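Local coordinates for protein kinase A regulatory subunit, putative (Trypanosoma cruzi, PDB 6FTF) that binds nucleoside analogues in its cyclic nucleotide-binding domains and, as the regulatory subunit of a cAMP-independent protein kinase A, probably holds the catalytic subunit inactive until activated, at residues A[163-168]-A[202-207]; A[230-235]-A[273-278]; A[238-243]-A[285-290]. All blocks are in the same frame, centred on the assembly; numbering follows the deposited sequence.

Contact 1: residues A[163-168]-A[202-207]; sequences VPFLGG and LYIIME
Apolar packing makes this contact, and Ile204 takes nearly all of it from the side of strand 201-205. Its CD1 lies 4.0 Å from CZ of Phe165, at the rim of the ring and near the ring plane, with CG1 a little farther along the same edge. Looser touches come from two other side chains of the 163-168 loop: CG2 of Val163 is 4.4 Å from CG2 of Ile204, and CD1 of Leu166 is 4.4 Å from CD1 of Ile204. The two branches of the isoleucine thus part company, CG2 going to the valine and CD1 to the phenylalanine and leucine. CG1 gets there by standing beside the backbone N of Ile204 (chi1 -52°).

Backbone bonding shapes the loop itself, which is held in a short 3-10 turn with Leu166 N bonded to Val163 O. Val163, Phe165 and Leu166 all point toward the strand. Leu166 CD2 also lies over one face of the Phe165 ring, toward its rim, and Phe159 of helix 149-160 packs on Ile204.

Buried and wholly apolar, with approaches of 4.0 Å and more, the join between this loop and the second nucleotide-binding beta domain rests on excluding water and not on directed bonds.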
loop_
_atom_site.group_PDB
_atom_site.type_symbol
_atom_site.label_atom_id
_atom_site.label_comp_id
_atom_site.label_asym_id
_atom_site.label_seq_id
_atom_site.Cartn_x
_atom_site.Cartn_y
_atom_site.Cartn_z
ATOM N N VAL A 163 -13.103 8.531 6.792
ATOM C CA VAL A 163 -13.016 8.856 5.382
ATOM C C VAL A 163 -14.100 8.092 4.607
ATOM O O VAL A 163 -14.070 6.851 4.599
ATOM C CB VAL A 163 -11.628 8.534 4.813
ATOM C CG1 VAL A 163 -11.613 8.679 3.302
ATOM C CG2 VAL A 163 -10.576 9.438 5.455
ATOM N N PRO A 164 -15.016 8.774 3.903
ATOM C CA PRO A 164 -16.124 8.040 3.255
ATOM C C PRO A 164 -15.703 6.903 2.331
ATOM O O PRO A 164 -16.284 5.818 2.430
ATOM C CB PRO A 164 -16.905 9.150 2.538
ATOM C CG PRO A 164 -16.693 10.340 3.409
ATOM C CD PRO A 164 -15.251 10.233 3.879
ATOM N N PHE A 165 -14.750 7.108 1.429
ATOM C CA PHE A 165 -14.477 6.078 0.436
ATOM C C PHE A 165 -13.792 4.861 1.029
ATOM O O PHE A 165 -13.711 3.830 0.353
ATOM C CB PHE A 165 -13.718 6.638 -0.776
ATOM C CG PHE A 165 -12.208 6.651 -0.652
ATOM C CD1 PHE A 165 -11.549 7.699 -0.013
ATOM C CD2 PHE A 165 -11.452 5.674 -1.241
ATOM C CE1 PHE A 165 -10.160 7.725 0.046
ATOM C CE2 PHE A 165 -10.076 5.703 -1.181
ATOM C CZ PHE A 165 -9.437 6.739 -0.529
ATOM N N LEU A 166 -13.354 4.936 2.288
ATOM C CA LEU A 166 -12.729 3.813 2.967
ATOM C C LEU A 166 -13.677 3.090 3.910
ATOM O O LEU A 166 -13.261 2.152 4.607
ATOM C CB LEU A 166 -11.504 4.284 3.750
ATOM C CG LEU A 166 -10.425 4.961 2.906
ATOM C CD1 LEU A 166 -9.351 5.512 3.809
ATOM C CD2 LEU A 166 -9.823 4.023 1.892
ATOM N N GLY A 167 -14.955 3.458 3.914
ATOM C CA GLY A 167 -15.882 2.907 4.882
ATOM C C GLY A 167 -16.094 1.418 4.761
ATOM O O GLY A 167 -16.504 0.782 5.742
ATOM N N GLY A 168 -15.826 0.849 3.602
ATOM C CA GLY A 168 -15.950 -0.584 3.441
ATOM C C GLY A 168 -14.764 -1.397 3.927
ATOM O O GLY A 168 -14.886 -2.626 4.009
ATOM N N LEU A 202 -1.150 9.059 -4.859
ATOM C CA LEU A 202 -2.541 9.276 -4.503
ATOM C C LEU A 202 -2.562 10.012 -3.174
ATOM O O LEU A 202 -1.813 9.669 -2.253
ATOM C CB LEU A 202 -3.293 7.944 -4.412
ATOM C CG LEU A 202 -4.791 7.968 -4.121
ATOM C CD1 LEU A 202 -5.480 6.731 -4.703
ATOM C CD2 LEU A 202 -5.052 8.045 -2.632
ATOM N N TYR A 203 -3.396 11.034 -3.079
ATOM C CA TYR A 203 -3.470 11.887 -1.902
ATOM C C TYR A 203 -4.874 11.825 -1.332
ATOM O O TYR A 203 -5.856 11.936 -2.076
ATOM C CB TYR A 203 -3.150 13.341 -2.274
ATOM C CG TYR A 203 -1.764 13.554 -2.830
ATOM C CD1 TYR A 203 -1.516 13.396 -4.174
ATOM C CD2 TYR A 203 -0.709 13.901 -2.010
ATOM C CE1 TYR A 203 -0.250 13.577 -4.685
ATOM C CE2 TYR A 203 0.557 14.079 -2.513
ATOM C CZ TYR A 203 0.778 13.915 -3.843
ATOM O OH TYR A 203 2.058 14.096 -4.364
ATOM N N ILE A 204 -4.976 11.664 -0.018
ATOM C CA ILE A 204 -6.239 11.797 0.692
ATOM C C ILE A 204 -6.150 13.092 1.471
ATOM O O ILE A 204 -5.179 13.317 2.203
ATOM C CB ILE A 204 -6.500 10.609 1.625
ATOM C CG1 ILE A 204 -6.356 9.276 0.879
ATOM C CG2 ILE A 204 -7.866 10.761 2.253
ATOM C CD1 ILE A 204 -6.454 8.052 1.777
ATOM N N ILE A 205 -7.122 13.963 1.284
ATOM C CA ILE A 205 -7.077 15.275 1.916
ATOM C C ILE A 205 -7.470 15.153 3.385
ATOM O O ILE A 205 -8.613 14.828 3.715
ATOM C CB ILE A 205 -7.965 16.278 1.174
ATOM C CG1 ILE A 205 -7.539 16.354 -0.295
ATOM C CG2 ILE A 205 -7.877 17.649 1.847
ATOM C CD1 ILE A 205 -8.469 17.165 -1.157
ATOM N N MET A 206 -6.532 15.468 4.277
ATOM C CA MET A 206 -6.803 15.484 5.707
ATOM C C MET A 206 -7.340 16.826 6.168
ATOM O O MET A 206 -8.124 16.881 7.126
ATOM C CB MET A 206 -5.542 15.124 6.505
ATOM C CG MET A 206 -5.013 13.737 6.188
ATOM S SD MET A 206 -3.538 13.264 7.108
ATOM C CE MET A 206 -4.235 12.926 8.726
ATOM N N GLU A 207 -6.935 17.909 5.517
ATOM C CA GLU A 207 -7.451 19.232 5.813
ATOM C C GLU A 207 -7.252 20.101 4.584
ATOM O O GLU A 207 -6.232 19.988 3.903
ATOM C CB GLU A 207 -6.670 19.842 6.976
ATOM C CG GLU A 207 -7.147 21.174 7.472
ATOM C CD GLU A 207 -6.169 21.752 8.479
ATOM O OE1 GLU A 207 -5.790 21.029 9.426
ATOM O OE2 GLU A 207 -5.752 22.915 8.304
#

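Contact 2: residues A[230-235]-A[273-278]; sequences GDHIGE and DVLKRC. With 7CI (7-cyano-7-deazainosine), chain E.
In His232 and in Glu235 chi1 puts the gamma carbon between the backbone N and the carbonyl carbon: 50° in His232, which carries the imidazole toward helix 272-275, and 74° in Glu235, whose chain then bends back at chi2. The carboxylate therefore comes round to the histidine. ND1 of His232 donates to OE1 of Glu235 over 2.8 Å, with the acceptor almost in the imidazole plane; seen from the glutamate, the N-H arrives from well above the carboxylate plane.

Leu275 meets this pair from the helix. Its CD2 sits over one face of the imidazole, 3.4 Å from CE1 of His232, a CH-pi contact lying 29° off the ring normal. Its other methyl, CD1, is 4.3 Å from CB of Glu235. One water closes the polar side, donating to OE2 of Glu235 and to O of Leu275, so each carboxylate oxygen receives a hydrogen bond.

This is the start of the phosphate-binding cassette of a cyclic nucleotide-binding domain, where strand 232-233 runs into the short helix 235-240; here the bound ligand is a nucleoside and brings no phosphate. N of Gly234 gives a hydrogen bond of 3.0 Å to the ribose hydroxyl O2 of 7-cyano-7-deazainosine and a weak one to O3. Gly234 has a positive phi, a backbone shape that glycine adopts easily. Leu236 N and Glu237 OE1 also bond the ligand, while on the protein side the ring of Phe165 meets that of His232.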
loop_
_atom_site.group_PDB
_atom_site.type_symbol
_atom_site.label_atom_id
_atom_site.label_comp_id
_atom_site.label_asym_id
_atom_site.label_seq_id
_atom_site.Cartn_x
_atom_site.Cartn_y
_atom_site.Cartn_z
ATOM N N GLY A 230 -11.388 14.703 3.223
ATOM C CA GLY A 230 -11.986 13.404 3.028
ATOM C C GLY A 230 -11.976 12.919 1.599
ATOM O O GLY A 230 -12.142 11.722 1.364
ATOM N N ASP A 231 -11.768 13.818 0.640
ATOM C CA ASP A 231 -11.692 13.460 -0.761
ATOM C C ASP A 231 -10.291 12.976 -1.105
ATOM O O ASP A 231 -9.335 13.120 -0.337
ATOM C CB ASP A 231 -12.040 14.674 -1.626
ATOM C CG ASP A 231 -13.497 15.085 -1.529
ATOM O OD1 ASP A 231 -14.371 14.197 -1.391
ATOM O OD2 ASP A 231 -13.776 16.288 -1.627
ATOM N N HIS A 232 -10.179 12.388 -2.283
ATOM C CA HIS A 232 -8.905 11.886 -2.783
ATOM C C HIS A 232 -8.643 12.372 -4.204
ATOM O O HIS A 232 -9.571 12.614 -4.983
ATOM C CB HIS A 232 -8.899 10.361 -2.796
ATOM C CG HIS A 232 -10.105 9.776 -3.456
ATOM N ND1 HIS A 232 -10.206 9.605 -4.819
ATOM C CD2 HIS A 232 -11.299 9.397 -2.943
ATOM C CE1 HIS A 232 -11.397 9.118 -5.115
ATOM N NE2 HIS A 232 -12.076 8.971 -3.989
ATOM N N ILE A 233 -7.357 12.479 -4.543
ATOM C CA ILE A 233 -6.920 12.811 -5.893
ATOM C C ILE A 233 -5.739 11.923 -6.256
ATOM O O ILE A 233 -4.994 11.462 -5.385
ATOM C CB ILE A 233 -6.554 14.305 -6.114
ATOM C CG1 ILE A 233 -5.423 14.783 -5.186
ATOM C CG2 ILE A 233 -7.797 15.189 -6.026
ATOM C CD1 ILE A 233 -5.867 15.477 -3.905
ATOM N N GLY A 234 -5.577 11.671 -7.555
ATOM C CA GLY A 234 -4.473 10.899 -8.089
ATOM C C GLY A 234 -4.846 9.500 -8.523
ATOM O O GLY A 234 -4.032 8.826 -9.166
ATOM N N GLU A 235 -6.064 9.049 -8.254
ATOM C CA GLU A 235 -6.398 7.669 -8.560
ATOM C C GLU A 235 -6.657 7.428 -10.039
ATOM O O GLU A 235 -6.571 6.277 -10.483
ATOM C CB GLU A 235 -7.605 7.175 -7.760
ATOM C CG GLU A 235 -8.944 7.711 -8.210
ATOM C CD GLU A 235 -9.216 9.133 -7.796
ATOM O OE1 GLU A 235 -8.427 9.700 -6.998
ATOM O OE2 GLU A 235 -10.253 9.674 -8.270
ATOM N N ASP A 273 -13.602 -0.716 -7.002
ATOM C CA ASP A 273 -14.908 -0.492 -7.607
ATOM C C ASP A 273 -15.573 0.770 -7.069
ATOM O O ASP A 273 -16.312 1.434 -7.804
ATOM C CB ASP A 273 -15.789 -1.733 -7.453
ATOM C CG ASP A 273 -15.318 -2.896 -8.334
ATOM O OD1 ASP A 273 -14.958 -2.657 -9.507
ATOM O OD2 ASP A 273 -15.304 -4.049 -7.854
ATOM N N VAL A 274 -15.296 1.153 -5.825
ATOM C CA VAL A 274 -15.771 2.437 -5.320
ATOM C C VAL A 274 -15.128 3.581 -6.101
ATOM O O VAL A 274 -15.800 4.530 -6.518
ATOM C CB VAL A 274 -15.494 2.552 -3.810
ATOM C CG1 VAL A 274 -15.855 3.940 -3.287
ATOM C CG2 VAL A 274 -16.274 1.477 -3.056
ATOM N N LEU A 275 -13.811 3.515 -6.306
ATOM C CA LEU A 275 -13.111 4.578 -7.019
ATOM C C LEU A 275 -13.574 4.710 -8.460
ATOM O O LEU A 275 -13.588 5.824 -9.009
ATOM C CB LEU A 275 -11.609 4.310 -6.982
ATOM C CG LEU A 275 -10.985 4.346 -5.587
ATOM C CD1 LEU A 275 -9.529 3.897 -5.645
ATOM C CD2 LEU A 275 -11.076 5.720 -4.966
ATOM N N LYS A 276 -13.947 3.598 -9.094
ATOM C CA LYS A 276 -14.413 3.652 -10.473
ATOM C C LYS A 276 -15.773 4.339 -10.622
ATOM O O LYS A 276 -16.151 4.683 -11.750
ATOM C CB LYS A 276 -14.451 2.227 -11.045
ATOM C CG LYS A 276 -13.067 1.628 -11.311
ATOM C CD LYS A 276 -13.136 0.190 -11.835
ATOM C CE LYS A 276 -11.738 -0.359 -12.147
ATOM N NZ LYS A 276 -11.145 0.163 -13.413
ATOM N N ARG A 277 -16.496 4.571 -9.522
ATOM C CA ARG A 277 -17.790 5.249 -9.545
ATOM C C ARG A 277 -17.680 6.691 -9.994
ATOM O O ARG A 277 -18.703 7.323 -10.275
ATOM C CB ARG A 277 -18.400 5.347 -8.141
ATOM C CG ARG A 277 -18.844 4.084 -7.430
ATOM C CD ARG A 277 -19.207 4.473 -5.983
ATOM N NE ARG A 277 -19.553 3.342 -5.128
ATOM C CZ ARG A 277 -19.861 3.448 -3.836
ATOM N NH1 ARG A 277 -19.868 4.637 -3.241
ATOM N NH2 ARG A 277 -20.167 2.361 -3.135
ATOM N N CYS A 278 -16.470 7.240 -10.048
ATOM C CA CYS A 278 -16.319 8.606 -10.513
ATOM C C CYS A 278 -16.888 8.786 -11.911
ATOM O O CYS A 278 -17.297 9.902 -12.254
ATOM C CB CYS A 278 -14.846 9.017 -10.455
ATOM S SG CYS A 278 -13.764 8.050 -11.516
HETATM C C1 7CI E . -8.086 14.632 -10.673
HETATM N N1 7CI E . -8.937 14.843 -11.906
HETATM O O1 7CI E . -6.780 15.105 -10.915
HETATM C C2 7CI E . -10.234 15.094 -11.876
HETATM N N2 7CI E . -11.053 15.257 -10.810
HETATM O O2 7CI E . -7.826 13.010 -8.971
HETATM C C3 7CI E . -12.336 15.600 -11.045
HETATM N N3 7CI E . -12.830 15.693 -12.355
HETATM O O3 7CI E . -6.166 11.596 -10.498
HETATM C C4 7CI E . -12.026 15.493 -13.444
HETATM N N4 7CI E . -9.332 14.925 -16.633
HETATM C C5 7CI E . -10.660 15.211 -13.235
HETATM O O5 7CI E . -12.571 15.554 -14.583
HETATM C C6 7CI E . -9.493 14.989 -14.083
HETATM C C7 7CI E . -8.464 14.778 -13.176
HETATM C C8 7CI E . -9.412 14.959 -15.474
HETATM C C9 7CI E . -7.946 13.189 -10.333
HETATM C C10 7CI E . -6.758 12.810 -11.051
HETATM C C11 7CI E . -5.851 14.035 -10.797
HETATM C C12 7CI E . -4.697 14.221 -11.863
HETATM O O4 7CI E . -5.204 14.076 -13.144
HETATM O O HOH W 1 -12.594 8.211 -8.012
#

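Contact 3: residues A[238-243]-A[285-290]; sequences FLNNHR and EYYQNV. With 7CI (7-cyano-7-deazainosine), chain E.
A polar bridge between buried aromatic side chains joins the end of helix 235-240 and the loop beyond it to helix 285-293, which borders the second nucleoside pocket. His242 and Tyr287 reach for each other from opposite directions, across backbones that stay 10.9 Å apart at their nearest CA atoms, those of His242 and Val290. NE2 of His242 and OH of Tyr287 are 2.7 Å apart in a nearly straight hydrogen bond (174°) in which either may be the donor. The phenol oxygen lies in the imidazole plane, at the ring edge. The rings themselves meet rim to rim, with planes at 46°, so neither covers the other's face.

The histidine's rotation is fixed from its other nitrogen as well: ND1 donates to O of Arg243 over 2.8 Å, again in the ring plane. Asn240 comes up beside the phenol, its CB 3.5 Å from Tyr287 OH.

Tyr287 swings across from its helix with CG anti to the backbone N (chi1 -178°), while its backbone serves the ligand. Its N makes a weak 3.0 Å hydrogen bond to the base carbonyl O5 of 7-cyano-7-deazainosine. The nitrile nitrogen N4 lies at the edge of the Tyr286 ring, 3.1 Å from its CD2, and Val290 CG2 packs at 3.7 Å from that same N4. Tyr286 OH in turn bonds the backbone N of Arg215.

Bonded in its own plane at both nitrogens, the imidazole is held against rotation, and its straight bond to the phenol ties the helix that meets the carbonyl and nitrile edge of the base to the loop that follows helix 235-240.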
loop_
_atom_site.group_PDB
_atom_site.type_symbol
_atom_site.label_atom_id
_atom_site.label_comp_id
_atom_site.label_asym_id
_atom_site.label_seq_id
_atom_site.Cartn_x
_atom_site.Cartn_y
_atom_site.Cartn_z
ATOM N N PHE A 238 -3.909 5.817 -11.917
ATOM C CA PHE A 238 -3.651 4.468 -11.423
ATOM C C PHE A 238 -4.660 3.485 -11.995
ATOM O O PHE A 238 -4.314 2.324 -12.277
ATOM C CB PHE A 238 -3.797 4.393 -9.902
ATOM C CG PHE A 238 -2.791 5.167 -9.081
ATOM C CD1 PHE A 238 -1.857 6.061 -9.605
ATOM C CD2 PHE A 238 -2.802 4.954 -7.708
ATOM C CE1 PHE A 238 -0.968 6.723 -8.748
ATOM C CE2 PHE A 238 -1.925 5.576 -6.876
ATOM C CZ PHE A 238 -1.015 6.471 -7.385
ATOM N N LEU A 239 -5.917 3.916 -12.132
ATOM C CA LEU A 239 -6.988 3.063 -12.643
ATOM C C LEU A 239 -6.834 2.827 -14.133
ATOM O O LEU A 239 -7.079 1.714 -14.619
ATOM C CB LEU A 239 -8.346 3.715 -12.382
ATOM C CG LEU A 239 -8.755 3.785 -10.908
ATOM C CD1 LEU A 239 -9.969 4.659 -10.740
ATOM C CD2 LEU A 239 -9.041 2.405 -10.324
ATOM N N ASN A 240 -6.469 3.871 -14.887
ATOM C CA ASN A 240 -6.547 3.841 -16.341
ATOM C C ASN A 240 -5.191 3.965 -17.019
ATOM O O ASN A 240 -5.129 4.072 -18.250
ATOM C CB ASN A 240 -7.555 4.879 -16.818
ATOM C CG ASN A 240 -8.972 4.504 -16.432
ATOM O OD1 ASN A 240 -9.335 3.315 -16.488
ATOM N ND2 ASN A 240 -9.782 5.479 -16.049
ATOM N N ASN A 241 -4.106 3.913 -16.256
ATOM C CA ASN A 241 -2.750 3.772 -16.786
ATOM C C ASN A 241 -2.391 4.861 -17.799
ATOM O O ASN A 241 -1.996 4.588 -18.939
ATOM C CB ASN A 241 -2.551 2.382 -17.388
ATOM C CG ASN A 241 -2.548 1.305 -16.354
ATOM O OD1 ASN A 241 -1.918 1.426 -15.314
ATOM N ND2 ASN A 241 -3.259 0.231 -16.637
ATOM N N HIS A 242 -2.463 6.110 -17.346
ATOM C CA HIS A 242 -2.071 7.233 -18.193
ATOM C C HIS A 242 -1.395 8.300 -17.336
ATOM O O HIS A 242 -1.506 8.298 -16.105
ATOM C CB HIS A 242 -3.260 7.799 -18.985
ATOM C CG HIS A 242 -4.405 8.245 -18.128
ATOM N ND1 HIS A 242 -4.362 9.382 -17.355
ATOM C CD2 HIS A 242 -5.623 7.692 -17.903
ATOM C CE1 HIS A 242 -5.498 9.503 -16.690
ATOM N NE2 HIS A 242 -6.282 8.492 -17.006
ATOM N N ARG A 243 -0.694 9.218 -17.994
ATOM C CA ARG A 243 -0.086 10.344 -17.298
ATOM C C ARG A 243 -1.169 11.289 -16.788
ATOM O O ARG A 243 -2.321 11.235 -17.189
ATOM C CB ARG A 243 0.920 11.056 -18.211
ATOM C CG ARG A 243 2.111 10.183 -18.594
ATOM C CD ARG A 243 3.104 10.911 -19.461
ATOM N NE ARG A 243 3.964 11.840 -18.731
ATOM C CZ ARG A 243 5.140 11.525 -18.199
ATOM N NH1 ARG A 243 5.595 10.298 -18.225
ATOM N NH2 ARG A 243 5.872 12.466 -17.618
ATOM N N GLU A 285 -17.141 14.849 -15.494
ATOM C CA GLU A 285 -17.544 14.978 -16.888
ATOM C C GLU A 285 -16.354 15.322 -17.781
ATOM O O GLU A 285 -16.206 14.766 -18.873
ATOM C CB GLU A 285 -18.632 16.043 -17.007
ATOM C CG GLU A 285 -19.123 16.232 -18.429
ATOM C CD GLU A 285 -20.263 17.226 -18.541
ATOM O OE1 GLU A 285 -20.712 17.466 -19.682
ATOM O OE2 GLU A 285 -20.701 17.762 -17.500
ATOM N N TYR A 286 -15.501 16.236 -17.329
ATOM C CA TYR A 286 -14.316 16.606 -18.094
ATOM C C TYR A 286 -13.454 15.375 -18.389
ATOM O O TYR A 286 -13.040 15.140 -19.529
ATOM C CB TYR A 286 -13.543 17.688 -17.319
ATOM C CG TYR A 286 -12.225 18.031 -17.958
ATOM C CD1 TYR A 286 -12.128 19.003 -18.939
ATOM C CD2 TYR A 286 -11.082 17.357 -17.603
ATOM C CE1 TYR A 286 -10.928 19.292 -19.546
ATOM C CE2 TYR A 286 -9.872 17.639 -18.208
ATOM C CZ TYR A 286 -9.808 18.603 -19.176
ATOM O OH TYR A 286 -8.618 18.881 -19.797
ATOM N N TYR A 287 -13.187 14.562 -17.369
ATOM C CA TYR A 287 -12.369 13.367 -17.545
ATOM C C TYR A 287 -12.998 12.396 -18.520
ATOM O O TYR A 287 -12.288 11.744 -19.285
ATOM C CB TYR A 287 -12.171 12.668 -16.210
ATOM C CG TYR A 287 -11.294 11.447 -16.269
ATOM C CD1 TYR A 287 -9.975 11.522 -16.709
ATOM C CD2 TYR A 287 -11.755 10.227 -15.824
ATOM C CE1 TYR A 287 -9.149 10.412 -16.722
ATOM C CE2 TYR A 287 -10.950 9.115 -15.809
ATOM C CZ TYR A 287 -9.643 9.206 -16.258
ATOM O OH TYR A 287 -8.859 8.087 -16.219
ATOM N N GLN A 288 -14.328 12.257 -18.496
ATOM C CA GLN A 288 -14.944 11.328 -19.433
ATOM C C GLN A 288 -14.618 11.727 -20.857
ATOM O O GLN A 288 -14.448 10.868 -21.728
ATOM C CB GLN A 288 -16.467 11.273 -19.266
ATOM C CG GLN A 288 -16.988 10.872 -17.911
ATOM C CD GLN A 288 -16.205 9.770 -17.275
ATOM O OE1 GLN A 288 -16.120 8.662 -17.800
ATOM N NE2 GLN A 288 -15.635 10.061 -16.111
ATOM N N ASN A 289 -14.581 13.031 -21.125
ATOM C CA ASN A 289 -14.228 13.498 -22.459
ATOM C C ASN A 289 -12.749 13.278 -22.774
ATOM O O ASN A 289 -12.394 12.991 -23.927
ATOM C CB ASN A 289 -14.610 14.963 -22.616
ATOM C CG ASN A 289 -14.299 15.475 -23.985
ATOM O OD1 ASN A 289 -13.402 16.304 -24.168
ATOM N ND2 ASN A 289 -15.009 14.956 -24.974
ATOM N N VAL A 290 -11.870 13.418 -21.777
ATOM C CA VAL A 290 -10.467 13.068 -21.966
ATOM C C VAL A 290 -10.358 11.631 -22.438
ATOM O O VAL A 290 -9.613 11.309 -23.375
ATOM C CB VAL A 290 -9.687 13.279 -20.654
ATOM C CG1 VAL A 290 -8.299 12.675 -20.739
ATOM C CG2 VAL A 290 -9.559 14.731 -20.333
HETATM C C1 7CI E . -8.086 14.632 -10.673
HETATM N N1 7CI E . -8.937 14.843 -11.906
HETATM O O1 7CI E . -6.780 15.105 -10.915
HETATM C C2 7CI E . -10.234 15.094 -11.876
HETATM N N2 7CI E . -11.053 15.257 -10.810
HETATM O O2 7CI E . -7.826 13.010 -8.971
HETATM C C3 7CI E . -12.336 15.600 -11.045
HETATM N N3 7CI E . -12.830 15.693 -12.355
HETATM O O3 7CI E . -6.166 11.596 -10.498
HETATM C C4 7CI E . -12.026 15.493 -13.444
HETATM N N4 7CI E . -9.332 14.925 -16.633
HETATM C C5 7CI E . -10.660 15.211 -13.235
HETATM O O5 7CI E . -12.571 15.554 -14.583
HETATM C C6 7CI E . -9.493 14.989 -14.083
HETATM C C7 7CI E . -8.464 14.778 -13.176
HETATM C C8 7CI E . -9.412 14.959 -15.474
HETATM C C9 7CI E . -7.946 13.189 -10.333
HETATM C C10 7CI E . -6.758 12.810 -11.051
HETATM C C11 7CI E . -5.851 14.035 -10.797
HETATM C C12 7CI E . -4.697 14.221 -11.863
HETATM O O4 7CI E . -5.204 14.076 -13.144
#

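All three contacts gather round the second nucleotide-binding domain. Contact 1 stands back from the ligand, the Ile204 side chain about 11 Å from it at the nearest atoms, and touches contact 2 directly: strands 201-205 and 232-233 are neighbours in one antiparallel sheet, and Phe165 CD1 lies 3.4 Å from His232 CD2. Contacts 2 and 3 have centres about 12 Å apart and alternate along the chain, Leu275 CB lying 4.1 Å from Leu239 CD1. Both reach 7-cyano-7-deazainosine, contact 2 at the ribose and contact 3 at the base. The centres of contacts 1 and 3 are about 20 Å apart, yet their segments touch where Leu202 N lies 3.6 Å from Phe238 CZ.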